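Local coordinates for protein isomaltodextranase (Arthrobacter globiformis, PDB 5AWO) that removes successive isomaltose units from the non-reducing ends of polysaccharides by hydrolysing their (1->6)-alpha-D-glucosidic linkages, at residues 415-420 / 455-460; 535-540 / 568-573; 143-148 / 175-180. All blocks are in the same frame, centred on the assembly; numbering follows the deposited sequence.

Overall arrangement
All three contacts are remote from the expected catalytic pair, the nucleophile Asp201 and the proton donor Asp262, and each belongs to a different part of the enzyme. Interaction 3 lies in the catalytic barrel, in the excursion between strand 120-124 and strand 197-200. Interaction 1 belongs to the C-terminal beta sandwich and interaction 2 to the carbohydrate-binding module. Their order along the chain is 3, 1, 2. The centres of interactions 1 and 2 are about 43 Å apart, whereas that of interaction 3 lies about 58 Å from the first, across the chain's centre, and about 57 Å from the second. Even interactions 1 and 2 keep their nearest atoms about 26 Å apart.

Interaction 1 (415-420 / 455-460); sequences TETVTK and LAPHAS
Val418 and Leu455 form an antiparallel hydrogen-bonded pair where strands 418-423 and 450-455 meet the loops at their ends. Val418 N donates to Leu455 O at 3.0 Å, and Leu455 N returns a bond of 2.9 Å to Val418 O. Leu455 O also receives a CA-H...O contact from Thr417 CA at 3.3 Å, and it takes a further hydrogen bond from Asn411 ND2. Beyond the pair, residues 456-459 make a type II turn closed by Ala459 N on Ala456 O.

Pro457 is well suited to the second position of that turn because its ring fixes phi near the value required. The ring also reaches the other segment: Pro457 CG lies 3.4 Å from Thr415 O and 3.6 Å from Glu416 O. Thr417 turns its methyl anti to its own N (OG1 at chi1 -65°), which brings Thr417 CG2 within 3.5 Å of Leu455 O. On the more buried side, Leu455 CD1 meets Lys420 CG at 4.0 Å, the two side chains at about a right angle; the lysine then leads away to a salt bridge with Glu394. Without the proline ring, as with an alanine here, the carbonyl oxygens of Thr415 and Glu416 would probably lose the CG packed against them, and the turn its fixed phi. His458, next in the turn, bonds to Glu328 on barrel helix 326-339. The contact is thus directional backbone pairing in the C-terminal sandwich, with apolar side-chain carbons padding a largely exposed margin.

Interaction 2 (535-540 / 568-573); sequences ANATGD and ATWDTW
The methyl of Ala537 sits squarely over the indole of Trp570: Ala537 CB is 3.5 Å from the centroid of the five-membered ring and only 1° off its normal, a CH-pi contact almost exactly on the ring axis. The backbone continues across the same face, with Ala537 N above the six-membered part and Asn536 CA 3.5 Å from Trp570 CZ3. Ala535 is the second tight point. Ala535 CB lies over a face of Trp573, 3.9 Å from the centroid of the six-membered ring, and 4.0 Å from Trp570 CE3. Alanine suits both places because its one side-chain carbon already touches ring and backbone together. Trp570 CG lies anti to the carbonyl carbon (chi1 -78°), which carries the indole across to Ala537, and the ring also meets that of His493; Trp573 NE1 bonds to Pro494 O.

These are loops at the end of the beta sandwich of the carbohydrate-binding module. Residues 535-540 link strand 526-535 to strand 542-549, while the loop 568-573 leads into strand 574-582, the antiparallel neighbour of 526-535. No direct hydrogen bond joins the two segments. A water does so instead, accepting from Asn536 N and donating to Thr569 O and Thr572 O, the latter at 2.7 Å. Asn536 OD1 closes an Asx turn by accepting from Thr538 N, and it also takes the Thr538 hydroxyl on a lone pair.

Toward solvent the contact thins. Thr538 CG2 only grazes the rim of the Trp570 ring, at 4.0 Å from CZ2. The Thr569 and Thr572 hydroxyls pair within their own segment, 2.9 Å between the two OG1 atoms, and take no part across the contact.

Interaction 3 (143-148 / 175-180); sequences LGRPDV and TKSGAK
Ser177 and Gly178, at the N-terminal approach to helix 179-192 of the catalytic barrel, meet Arg145 and Val148 of the loop that follows strand 141-142. Residues 176-179 form a type II turn, and Gly178, its third residue, is the N-cap of the helix. Arg145 NH2 donates to Ser177 OG at 3.0 Å, a bent bond (141°) with the hydroxyl 27° out of the guanidinium plane. Ser177 OG lies anti to the backbone N (chi1 -166°), which carries it to the arginine.

A bend at chi2 and chi3 turns the arginine back on its own loop, where Asp147 holds it side-on: Arg145 NE meets Asp147 OD1 at 3.0 Å and NH2 meets OD2 at 2.8 Å, each oxygen using its syn lone pair. That two-nitrogen grip meets the carboxylate edge-on, in the guanidinium plane, and limits the group's rotation, while NH1 has a further acidic partner in Glu181, in the first turn of the helix. Arginine suits this place because it can serve all three groups at once.

Buried Val148, from the same loop, packs its CG1 3.3 Å from Ser177 O and its CG2 4.1 Å from Gly178 CA. Glycine is called for here: at its positive phi a CB would be jammed against Ser177 O, and it would fall 2.8 Å from Val148 CG1. The whole is a loop packed on a type II turn whose glycine is at the N-cap position of the helix, in a long beta-alpha connection of the TIM barrel of glycoside hydrolase family 27.

Interaction 1 (415-420 / 455-460)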
ATOM      1  N   THR A 415      -2.543  20.672 -22.060  1.00 16.12           N
ATOM      2  CA  THR A 415      -2.106  21.650 -23.080  1.00 17.48           C
ATOM      3  C   THR A 415      -0.936  22.545 -22.678  1.00 17.76           C
ATOM      4  O   THR A 415      -0.067  22.888 -23.515  1.00 19.84           O
ATOM      5  CB  THR A 415      -3.305  22.507 -23.437  1.00 19.00           C
ATOM      6  OG1 THR A 415      -4.352  21.648 -23.878  1.00 19.57           O
ATOM      7  CG2 THR A 415      -2.990  23.493 -24.573  1.00 20.02           C
ATOM      8  N   GLU A 416      -0.867  22.922 -21.413  1.00 14.97           N
ATOM      9  CA  GLU A 416       0.097  23.918 -21.005  1.00 15.62           C
ATOM     10  C   GLU A 416       1.349  23.299 -20.433  1.00 14.83           C
ATOM     11  O   GLU A 416       1.291  22.259 -19.794  1.00 14.82           O
ATOM     12  CB  GLU A 416      -0.490  24.824 -19.927  1.00 16.24           C
ATOM     13  CG  GLU A 416      -1.774  25.522 -20.323  1.00 17.45           C
ATOM     14  CD  GLU A 416      -1.648  26.344 -21.579  1.00 19.77           C
ATOM     15  OE1 GLU A 416      -0.619  27.031 -21.780  1.00 21.69           O
ATOM     16  OE2 GLU A 416      -2.602  26.330 -22.377  1.00 20.94           O
ATOM     17  N   THR A 417       2.475  23.964 -20.648  1.00 14.88           N
ATOM     18  CA  THR A 417       3.711  23.667 -19.944  1.00 14.68           C
ATOM     19  C   THR A 417       3.671  24.373 -18.598  1.00 15.22           C
ATOM     20  O   THR A 417       3.270  25.541 -18.521  1.00 16.63           O
ATOM     21  CB  THR A 417       4.906  24.103 -20.815  1.00 15.62           C
ATOM     22  OG1 THR A 417       4.910  23.279 -21.990  1.00 17.32           O
ATOM     23  CG2 THR A 417       6.213  23.953 -20.078  1.00 16.84           C
ATOM     24  N   VAL A 418       3.957  23.650 -17.517  1.00 14.20           N
ATOM     25  CA  VAL A 418       3.773  24.164 -16.164  1.00 14.73           C
ATOM     26  C   VAL A 418       5.003  23.844 -15.320  1.00 15.38           C
ATOM     27  O   VAL A 418       5.530  22.721 -15.359  1.00 15.87           O
ATOM     28  CB  VAL A 418       2.520  23.533 -15.510  1.00 15.38           C
ATOM     29  CG1 VAL A 418       2.336  24.000 -14.072  1.00 15.48           C
ATOM     30  CG2 VAL A 418       1.283  23.824 -16.346  1.00 15.86           C
ATOM     31  N   THR A 419       5.454  24.834 -14.564  1.00 14.68           N
ATOM     32  CA  THR A 419       6.569  24.679 -13.667  1.00 14.99           C
ATOM     33  C   THR A 419       6.072  24.125 -12.327  1.00 14.69           C
ATOM     34  O   THR A 419       5.098  24.647 -11.760  1.00 16.18           O
ATOM     35  CB  THR A 419       7.295  26.008 -13.440  1.00 16.14           C
ATOM     36  OG1 THR A 419       7.855  26.419 -14.686  1.00 17.67           O
ATOM     37  CG2 THR A 419       8.395  25.872 -12.360  1.00 16.35           C
ATOM     38  N   LYS A 420       6.744  23.093 -11.837  1.00 14.02           N
ATOM     39  CA  LYS A 420       6.484  22.519 -10.533  1.00 14.25           C
ATOM     40  C   LYS A 420       7.764  22.522  -9.727  1.00 14.26           C
ATOM     41  O   LYS A 420       8.837  22.244 -10.275  1.00 14.45           O
ATOM     42  CB  LYS A 420       5.992  21.072 -10.669  1.00 13.95           C
ATOM     43  CG  LYS A 420       4.699  20.901 -11.452  1.00 15.02           C
ATOM     44  CD  LYS A 420       3.512  21.537 -10.754  1.00 14.93           C
ATOM     45  CE  LYS A 420       2.213  21.261 -11.488  1.00 15.38           C
ATOM     46  NZ  LYS A 420       1.048  22.004 -10.922  1.00 15.43           N
ATOM     47  N   LEU A 455       7.562  21.403 -17.009  1.00 14.35           N
ATOM     48  CA  LEU A 455       7.088  20.162 -17.551  1.00 14.43           C
ATOM     49  C   LEU A 455       6.097  20.339 -18.677  1.00 13.65           C
ATOM     50  O   LEU A 455       5.111  21.065 -18.536  1.00 13.61           O
ATOM     51  CB  LEU A 455       6.398  19.388 -16.440  1.00 13.99           C
ATOM     52  CG  LEU A 455       7.284  18.931 -15.281  1.00 14.11           C
ATOM     53  CD1 LEU A 455       6.470  18.442 -14.098  1.00 14.40           C
ATOM     54  CD2 LEU A 455       8.222  17.854 -15.755  1.00 14.48           C
ATOM     55  N   ALA A 456       6.343  19.640 -19.765  1.00 13.44           N
ATOM     56  CA  ALA A 456       5.409  19.554 -20.847  1.00 13.85           C
ATOM     57  C   ALA A 456       4.113  18.886 -20.383  1.00 13.56           C
ATOM     58  O   ALA A 456       4.100  18.184 -19.366  1.00 13.08           O
ATOM     59  CB  ALA A 456       6.054  18.761 -21.987  1.00 14.70           C
ATOM     60  N   PRO A 457       3.017  19.111 -21.112  1.00 13.65           N
ATOM     61  CA  PRO A 457       1.773  18.434 -20.769  1.00 13.79           C
ATOM     62  C   PRO A 457       1.949  16.925 -20.627  1.00 12.85           C
ATOM     63  O   PRO A 457       2.516  16.273 -21.497  1.00 13.89           O
ATOM     64  CB  PRO A 457       0.851  18.769 -21.947  1.00 14.86           C
ATOM     65  CG  PRO A 457       1.430  19.964 -22.583  1.00 15.74           C
ATOM     66  CD  PRO A 457       2.892  20.000 -22.289  1.00 14.06           C
ATOM     67  N   HIS A 458       1.463  16.399 -19.507  1.00 12.34           N
ATOM     68  CA  HIS A 458       1.507  14.965 -19.141  1.00 12.12           C
ATOM     69  C   HIS A 458       2.913  14.486 -18.780  1.00 12.84           C
ATOM     70  O   HIS A 458       3.065  13.286 -18.520  1.00 13.32           O
ATOM     71  CB  HIS A 458       0.950  14.066 -20.247  1.00 12.25           C
ATOM     72  CG  HIS A 458      -0.494  14.308 -20.548  1.00 11.78           C
ATOM     73  ND1 HIS A 458      -1.194  13.519 -21.439  1.00 11.51           N
ATOM     74  CD2 HIS A 458      -1.371  15.237 -20.102  1.00 12.35           C
ATOM     75  CE1 HIS A 458      -2.434  13.937 -21.512  1.00 12.08           C
ATOM     76  NE2 HIS A 458      -2.577  14.967 -20.704  1.00 12.62           N
ATOM     77  N   ALA A 459       3.918  15.364 -18.734  1.00 12.34           N
ATOM     78  CA  ALA A 459       5.277  14.945 -18.397  1.00 12.33           C
ATOM     79  C   ALA A 459       5.521  15.046 -16.895  1.00 12.73           C
ATOM     80  O   ALA A 459       4.762  15.711 -16.181  1.00 13.45           O
ATOM     81  CB  ALA A 459       6.281  15.822 -19.116  1.00 12.81           C
ATOM     82  N   SER A 460       6.622  14.439 -16.464  1.00 12.32           N
ATOM     83  CA  SER A 460       6.969  14.422 -15.068  1.00 12.55           C
ATOM     84  C   SER A 460       8.490  14.340 -14.917  1.00 13.27           C
ATOM     85  O   SER A 460       9.211  14.146 -15.908  1.00 13.98           O
ATOM     86  CB  SER A 460       6.289  13.245 -14.371  1.00 12.35           C
ATOM     87  OG  SER A 460       6.652  12.022 -14.969  1.00 12.84           O
TER

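Interaction 2 (535-540 / 568-573)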
ATOM      1  N   ALA A 535       5.475  20.700  19.968  1.00 25.37           N
ATOM      2  CA  ALA A 535       4.735  21.738  20.705  1.00 25.52           C
ATOM      3  C   ALA A 535       3.873  21.042  21.779  1.00 26.93           C
ATOM      4  O   ALA A 535       3.415  19.909  21.588  1.00 25.45           O
ATOM      5  CB  ALA A 535       3.861  22.555  19.781  1.00 24.61           C
ATOM      6  N   ASN A 536       3.681  21.721  22.913  1.00 27.06           N
ATOM      7  CA  ASN A 536       2.824  21.236  24.007  1.00 26.52           C
ATOM      8  C   ASN A 536       2.442  22.398  24.910  1.00 26.90           C
ATOM      9  O   ASN A 536       3.256  22.823  25.729  1.00 30.53           O
ATOM     10  CB  ASN A 536       3.543  20.187  24.852  1.00 27.07           C
ATOM     11  CG  ASN A 536       2.836  19.902  26.181  1.00 25.58           C
ATOM     12  OD1 ASN A 536       1.648  20.156  26.328  1.00 28.05           O
ATOM     13  ND2 ASN A 536       3.572  19.371  27.132  1.00 27.84           N
ATOM     14  N   ALA A 537       1.241  22.911  24.724  1.00 27.03           N
ATOM     15  CA  ALA A 537       0.706  23.980  25.566  1.00 29.70           C
ATOM     16  C   ALA A 537      -0.493  23.465  26.335  1.00 28.28           C
ATOM     17  O   ALA A 537      -1.488  24.153  26.450  1.00 32.13           O
ATOM     18  CB  ALA A 537       0.319  25.186  24.728  1.00 29.10           C
ATOM     19  N   THR A 538      -0.395  22.238  26.833  1.00 29.46           N
ATOM     20  CA  THR A 538      -1.458  21.665  27.661  1.00 31.33           C
ATOM     21  C   THR A 538      -1.462  22.238  29.084  1.00 34.28           C
ATOM     22  O   THR A 538      -2.426  22.033  29.821  1.00 35.81           O
ATOM     23  CB  THR A 538      -1.330  20.146  27.798  1.00 29.41           C
ATOM     24  OG1 THR A 538      -0.042  19.814  28.312  1.00 30.06           O
ATOM     25  CG2 THR A 538      -1.563  19.456  26.428  1.00 29.05           C
ATOM     26  N   GLY A 539      -0.378  22.907  29.465  1.00 35.24           N
ATOM     27  CA  GLY A 539      -0.235  23.457  30.825  1.00 35.89           C
ATOM     28  C   GLY A 539       0.540  22.552  31.763  1.00 37.55           C
ATOM     29  O   GLY A 539       0.648  22.840  32.956  1.00 39.00           O
ATOM     30  N   ASP A 540       1.079  21.452  31.245  1.00 35.44           N
ATOM     31  CA  ASP A 540       1.795  20.474  32.049  1.00 36.13           C
ATOM     32  C   ASP A 540       2.663  19.607  31.134  1.00 35.58           C
ATOM     33  O   ASP A 540       2.489  19.626  29.903  1.00 35.49           O
ATOM     34  CB  ASP A 540       0.779  19.617  32.823  1.00 37.29           C
ATOM     35  CG  ASP A 540       1.349  18.994  34.098  1.00 38.47           C
ATOM     36  OD1 ASP A 540       2.581  18.955  34.301  1.00 37.47           O
ATOM     37  OD2 ASP A 540       0.534  18.492  34.899  1.00 45.07           O
ATOM     38  N   ALA A 568       4.616  27.797  26.571  1.00 32.16           N
ATOM     39  CA  ALA A 568       3.647  28.860  26.813  1.00 34.01           C
ATOM     40  C   ALA A 568       2.443  28.827  25.896  1.00 33.71           C
ATOM     41  O   ALA A 568       1.314  29.053  26.329  1.00 34.01           O
ATOM     42  CB  ALA A 568       4.327  30.221  26.716  1.00 35.74           C
ATOM     43  N   THR A 569       2.681  28.575  24.612  1.00 31.45           N
ATOM     44  CA  THR A 569       1.603  28.624  23.644  1.00 30.61           C
ATOM     45  C   THR A 569       1.809  27.480  22.663  1.00 27.45           C
ATOM     46  O   THR A 569       2.881  26.910  22.597  1.00 27.40           O
ATOM     47  CB  THR A 569       1.607  29.941  22.858  1.00 31.67           C
ATOM     48  OG1 THR A 569       2.752  29.976  22.006  1.00 32.38           O
ATOM     49  CG2 THR A 569       1.638  31.179  23.803  1.00 33.25           C
ATOM     50  N   TRP A 570       0.758  27.160  21.933  1.00 29.47           N
ATOM     51  CA  TRP A 570       0.831  26.148  20.879  1.00 29.60           C
ATOM     52  C   TRP A 570       1.730  26.574  19.708  1.00 31.26           C
ATOM     53  O   TRP A 570       2.145  25.708  18.941  1.00 30.22           O
ATOM     54  CB  TRP A 570      -0.575  25.775  20.395  1.00 29.83           C
ATOM     55  CG  TRP A 570      -1.285  24.838  21.355  1.00 29.62           C
ATOM     56  CD1 TRP A 570      -2.380  25.130  22.123  1.00 30.64           C
ATOM     57  CD2 TRP A 570      -0.933  23.480  21.655  1.00 28.64           C
ATOM     58  NE1 TRP A 570      -2.727  24.035  22.880  1.00 30.05           N
ATOM     59  CE2 TRP A 570      -1.857  23.011  22.621  1.00 28.99           C
ATOM     60  CE3 TRP A 570       0.076  22.611  21.212  1.00 27.42           C
ATOM     61  CZ2 TRP A 570      -1.808  21.713  23.134  1.00 27.65           C
ATOM     62  CZ3 TRP A 570       0.121  21.333  21.713  1.00 27.66           C
ATOM     63  CH2 TRP A 570      -0.813  20.890  22.668  1.00 27.44           C
ATOM     64  N   ASP A 571       2.038  27.876  19.597  1.00 31.86           N
ATOM     65  CA  ASP A 571       3.025  28.422  18.626  1.00 35.00           C
ATOM     66  C   ASP A 571       4.489  28.321  19.073  1.00 31.62           C
ATOM     67  O   ASP A 571       5.388  28.736  18.342  1.00 33.22           O
ATOM     68  CB  ASP A 571       2.785  29.921  18.381  1.00 39.20           C
ATOM     69  CG  ASP A 571       1.474  30.216  17.723  1.00 41.58           C
ATOM     70  OD1 ASP A 571       0.700  29.268  17.466  1.00 44.82           O
ATOM     71  OD2 ASP A 571       1.209  31.416  17.477  1.00 41.80           O
ATOM     72  N   THR A 572       4.729  27.827  20.282  1.00 30.42           N
ATOM     73  CA  THR A 572       6.072  27.630  20.785  1.00 29.33           C
ATOM     74  C   THR A 572       6.524  26.196  20.529  1.00 29.50           C
ATOM     75  O   THR A 572       5.789  25.261  20.827  1.00 29.01           O
ATOM     76  CB  THR A 572       6.128  27.910  22.312  1.00 31.10           C
ATOM     77  OG1 THR A 572       5.444  29.135  22.587  1.00 30.49           O
ATOM     78  CG2 THR A 572       7.544  28.017  22.798  1.00 30.70           C
ATOM     79  N   TRP A 573       7.751  26.037  20.033  1.00 29.74           N
ATOM     80  CA  TRP A 573       8.321  24.734  19.727  1.00 29.30           C
ATOM     81  C   TRP A 573       9.574  24.487  20.557  1.00 29.22           C
ATOM     82  O   TRP A 573      10.411  25.392  20.741  1.00 34.32           O
ATOM     83  CB  TRP A 573       8.631  24.631  18.209  1.00 28.16           C
ATOM     84  CG  TRP A 573       7.386  24.831  17.374  1.00 27.58           C
ATOM     85  CD1 TRP A 573       6.854  26.001  16.972  1.00 26.84           C
ATOM     86  CD2 TRP A 573       6.511  23.802  16.870  1.00 26.16           C
ATOM     87  NE1 TRP A 573       5.690  25.789  16.258  1.00 27.09           N
ATOM     88  CE2 TRP A 573       5.465  24.442  16.182  1.00 25.20           C
ATOM     89  CE3 TRP A 573       6.511  22.411  16.947  1.00 24.77           C
ATOM     90  CZ2 TRP A 573       4.421  23.733  15.570  1.00 25.43           C
ATOM     91  CZ3 TRP A 573       5.478  21.715  16.352  1.00 24.52           C
ATOM     92  CH2 TRP A 573       4.453  22.371  15.678  1.00 24.01           C
TER
HETATM   93  O   HOH W   1       4.161  24.299  22.759  1.00 26.63           O

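Interaction 3 (143-148 / 175-180)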
ATOM      1  N   LEU A 143     -11.807 -28.752   4.869  1.00 16.30           N
ATOM      2  CA  LEU A 143     -10.519 -29.151   5.430  1.00 15.97           C
ATOM      3  C   LEU A 143     -10.591 -29.184   6.958  1.00 16.32           C
ATOM      4  O   LEU A 143     -10.953 -28.204   7.589  1.00 16.20           O
ATOM      5  CB  LEU A 143      -9.461 -28.133   5.024  1.00 16.53           C
ATOM      6  CG  LEU A 143      -8.051 -28.524   5.451  1.00 17.08           C
ATOM      7  CD1 LEU A 143      -7.550 -29.780   4.768  1.00 18.08           C
ATOM      8  CD2 LEU A 143      -7.102 -27.361   5.216  1.00 17.52           C
ATOM      9  N   GLY A 144     -10.274 -30.351   7.524  1.00 16.55           N
ATOM     10  CA  GLY A 144     -10.321 -30.558   8.972  1.00 16.79           C
ATOM     11  C   GLY A 144     -11.714 -30.649   9.580  1.00 17.35           C
ATOM     12  O   GLY A 144     -11.847 -30.771  10.810  1.00 18.74           O
ATOM     13  N   ARG A 145     -12.753 -30.604   8.736  1.00 15.99           N
ATOM     14  CA  ARG A 145     -14.143 -30.637   9.182  1.00 15.90           C
ATOM     15  C   ARG A 145     -14.940 -31.559   8.260  1.00 16.26           C
ATOM     16  O   ARG A 145     -15.782 -31.102   7.472  1.00 16.42           O
ATOM     17  CB  ARG A 145     -14.754 -29.228   9.234  1.00 16.67           C
ATOM     18  CG  ARG A 145     -14.172 -28.330  10.317  1.00 16.87           C
ATOM     19  CD  ARG A 145     -14.475 -28.813  11.718  1.00 17.30           C
ATOM     20  NE  ARG A 145     -15.908 -28.936  11.927  1.00 16.88           N
ATOM     21  CZ  ARG A 145     -16.703 -27.971  12.391  1.00 18.73           C
ATOM     22  NH1 ARG A 145     -16.229 -26.761  12.721  1.00 19.82           N
ATOM     23  NH2 ARG A 145     -17.996 -28.207  12.544  1.00 19.72           N
ATOM     24  N   PRO A 146     -14.677 -32.875   8.366  1.00 16.16           N
ATOM     25  CA  PRO A 146     -15.380 -33.862   7.519  1.00 16.30           C
ATOM     26  C   PRO A 146     -16.890 -33.883   7.744  1.00 17.22           C
ATOM     27  O   PRO A 146     -17.619 -34.417   6.912  1.00 18.29           O
ATOM     28  CB  PRO A 146     -14.709 -35.187   7.906  1.00 16.48           C
ATOM     29  CG  PRO A 146     -14.253 -34.950   9.307  1.00 16.50           C
ATOM     30  CD  PRO A 146     -13.734 -33.532   9.290  1.00 16.25           C
ATOM     31  N   ASP A 147     -17.342 -33.277   8.842  1.00 16.07           N
ATOM     32  CA  ASP A 147     -18.761 -33.114   9.127  1.00 16.34           C
ATOM     33  C   ASP A 147     -19.459 -32.022   8.308  1.00 16.95           C
ATOM     34  O   ASP A 147     -20.676 -31.896   8.370  1.00 16.94           O
ATOM     35  CB  ASP A 147     -18.967 -32.874  10.619  1.00 16.76           C
ATOM     36  CG  ASP A 147     -18.247 -31.606  11.127  1.00 17.40           C
ATOM     37  OD1 ASP A 147     -17.088 -31.359  10.717  1.00 16.40           O
ATOM     38  OD2 ASP A 147     -18.817 -30.867  11.968  1.00 18.08           O
ATOM     39  N   VAL A 148     -18.697 -31.185   7.602  1.00 16.48           N
ATOM     40  CA  VAL A 148     -19.277 -30.080   6.834  1.00 17.06           C
ATOM     41  C   VAL A 148     -18.998 -30.301   5.350  1.00 16.68           C
ATOM     42  O   VAL A 148     -17.858 -30.204   4.900  1.00 17.00           O
ATOM     43  CB  VAL A 148     -18.723 -28.718   7.270  1.00 16.54           C
ATOM     44  CG1 VAL A 148     -19.415 -27.579   6.514  1.00 16.73           C
ATOM     45  CG2 VAL A 148     -18.891 -28.517   8.771  1.00 17.10           C
ATOM     46  N   THR A 175     -21.660 -17.384   8.549  1.00 18.00           N
ATOM     47  CA  THR A 175     -22.368 -17.833   9.761  1.00 19.52           C
ATOM     48  C   THR A 175     -22.530 -19.360   9.802  1.00 20.18           C
ATOM     49  O   THR A 175     -22.986 -19.895  10.821  1.00 20.58           O
ATOM     50  CB  THR A 175     -23.754 -17.149   9.890  1.00 20.48           C
ATOM     51  OG1 THR A 175     -24.675 -17.698   8.939  1.00 20.49           O
ATOM     52  CG2 THR A 175     -23.653 -15.642   9.728  1.00 22.33           C
ATOM     53  N   LYS A 176     -22.184 -20.069   8.732  1.00 18.57           N
ATOM     54  CA  LYS A 176     -22.333 -21.532   8.704  1.00 19.15           C
ATOM     55  C   LYS A 176     -21.196 -22.235   9.417  1.00 17.91           C
ATOM     56  O   LYS A 176     -20.028 -21.810   9.354  1.00 16.55           O
ATOM     57  CB  LYS A 176     -22.348 -22.036   7.265  1.00 20.38           C
ATOM     58  CG  LYS A 176     -23.589 -21.640   6.490  1.00 23.67           C
ATOM     59  CD  LYS A 176     -24.775 -22.521   6.850  1.00 24.40           C
ATOM     60  CE  LYS A 176     -25.933 -22.352   5.862  1.00 25.87           C
ATOM     61  NZ  LYS A 176     -26.633 -21.053   6.029  1.00 25.62           N
ATOM     62  N   SER A 177     -21.492 -23.357  10.067  1.00 17.55           N
ATOM     63  CA  SER A 177     -20.416 -24.144  10.662  1.00 18.36           C
ATOM     64  C   SER A 177     -19.441 -24.565   9.574  1.00 17.38           C
ATOM     65  O   SER A 177     -19.846 -24.948   8.478  1.00 18.33           O
ATOM     66  CB  SER A 177     -20.974 -25.387  11.358  1.00 19.54           C
ATOM     67  OG  SER A 177     -19.999 -25.966  12.185  1.00 22.44           O
ATOM     68  N   GLY A 178     -18.152 -24.472   9.875  1.00 16.70           N
ATOM     69  CA  GLY A 178     -17.103 -24.838   8.931  1.00 17.92           C
ATOM     70  C   GLY A 178     -16.557 -23.668   8.120  1.00 17.39           C
ATOM     71  O   GLY A 178     -15.542 -23.835   7.443  1.00 17.03           O
ATOM     72  N   ALA A 179     -17.199 -22.505   8.200  1.00 16.50           N
ATOM     73  CA  ALA A 179     -16.806 -21.372   7.348  1.00 15.90           C
ATOM     74  C   ALA A 179     -15.380 -20.923   7.618  1.00 15.88           C
ATOM     75  O   ALA A 179     -14.601 -20.715   6.670  1.00 15.69           O
ATOM     76  CB  ALA A 179     -17.764 -20.226   7.533  1.00 15.83           C
ATOM     77  N   LYS A 180     -15.016 -20.754   8.879  1.00 14.95           N
ATOM     78  CA  LYS A 180     -13.657 -20.301   9.192  1.00 15.14           C
ATOM     79  C   LYS A 180     -12.614 -21.270   8.661  1.00 15.81           C
ATOM     80  O   LYS A 180     -11.603 -20.871   8.067  1.00 15.38           O
ATOM     81  CB  LYS A 180     -13.470 -20.071  10.697  1.00 16.55           C
ATOM     82  CG  LYS A 180     -12.101 -19.511  11.096  1.00 17.69           C
ATOM     83  CD  LYS A 180     -12.014 -19.168  12.591  1.00 20.54           C
ATOM     84  CE  LYS A 180     -10.654 -18.619  13.018  1.00 22.96           C
ATOM     85  NZ  LYS A 180     -10.710 -18.136  14.436  1.00 26.08           N
TER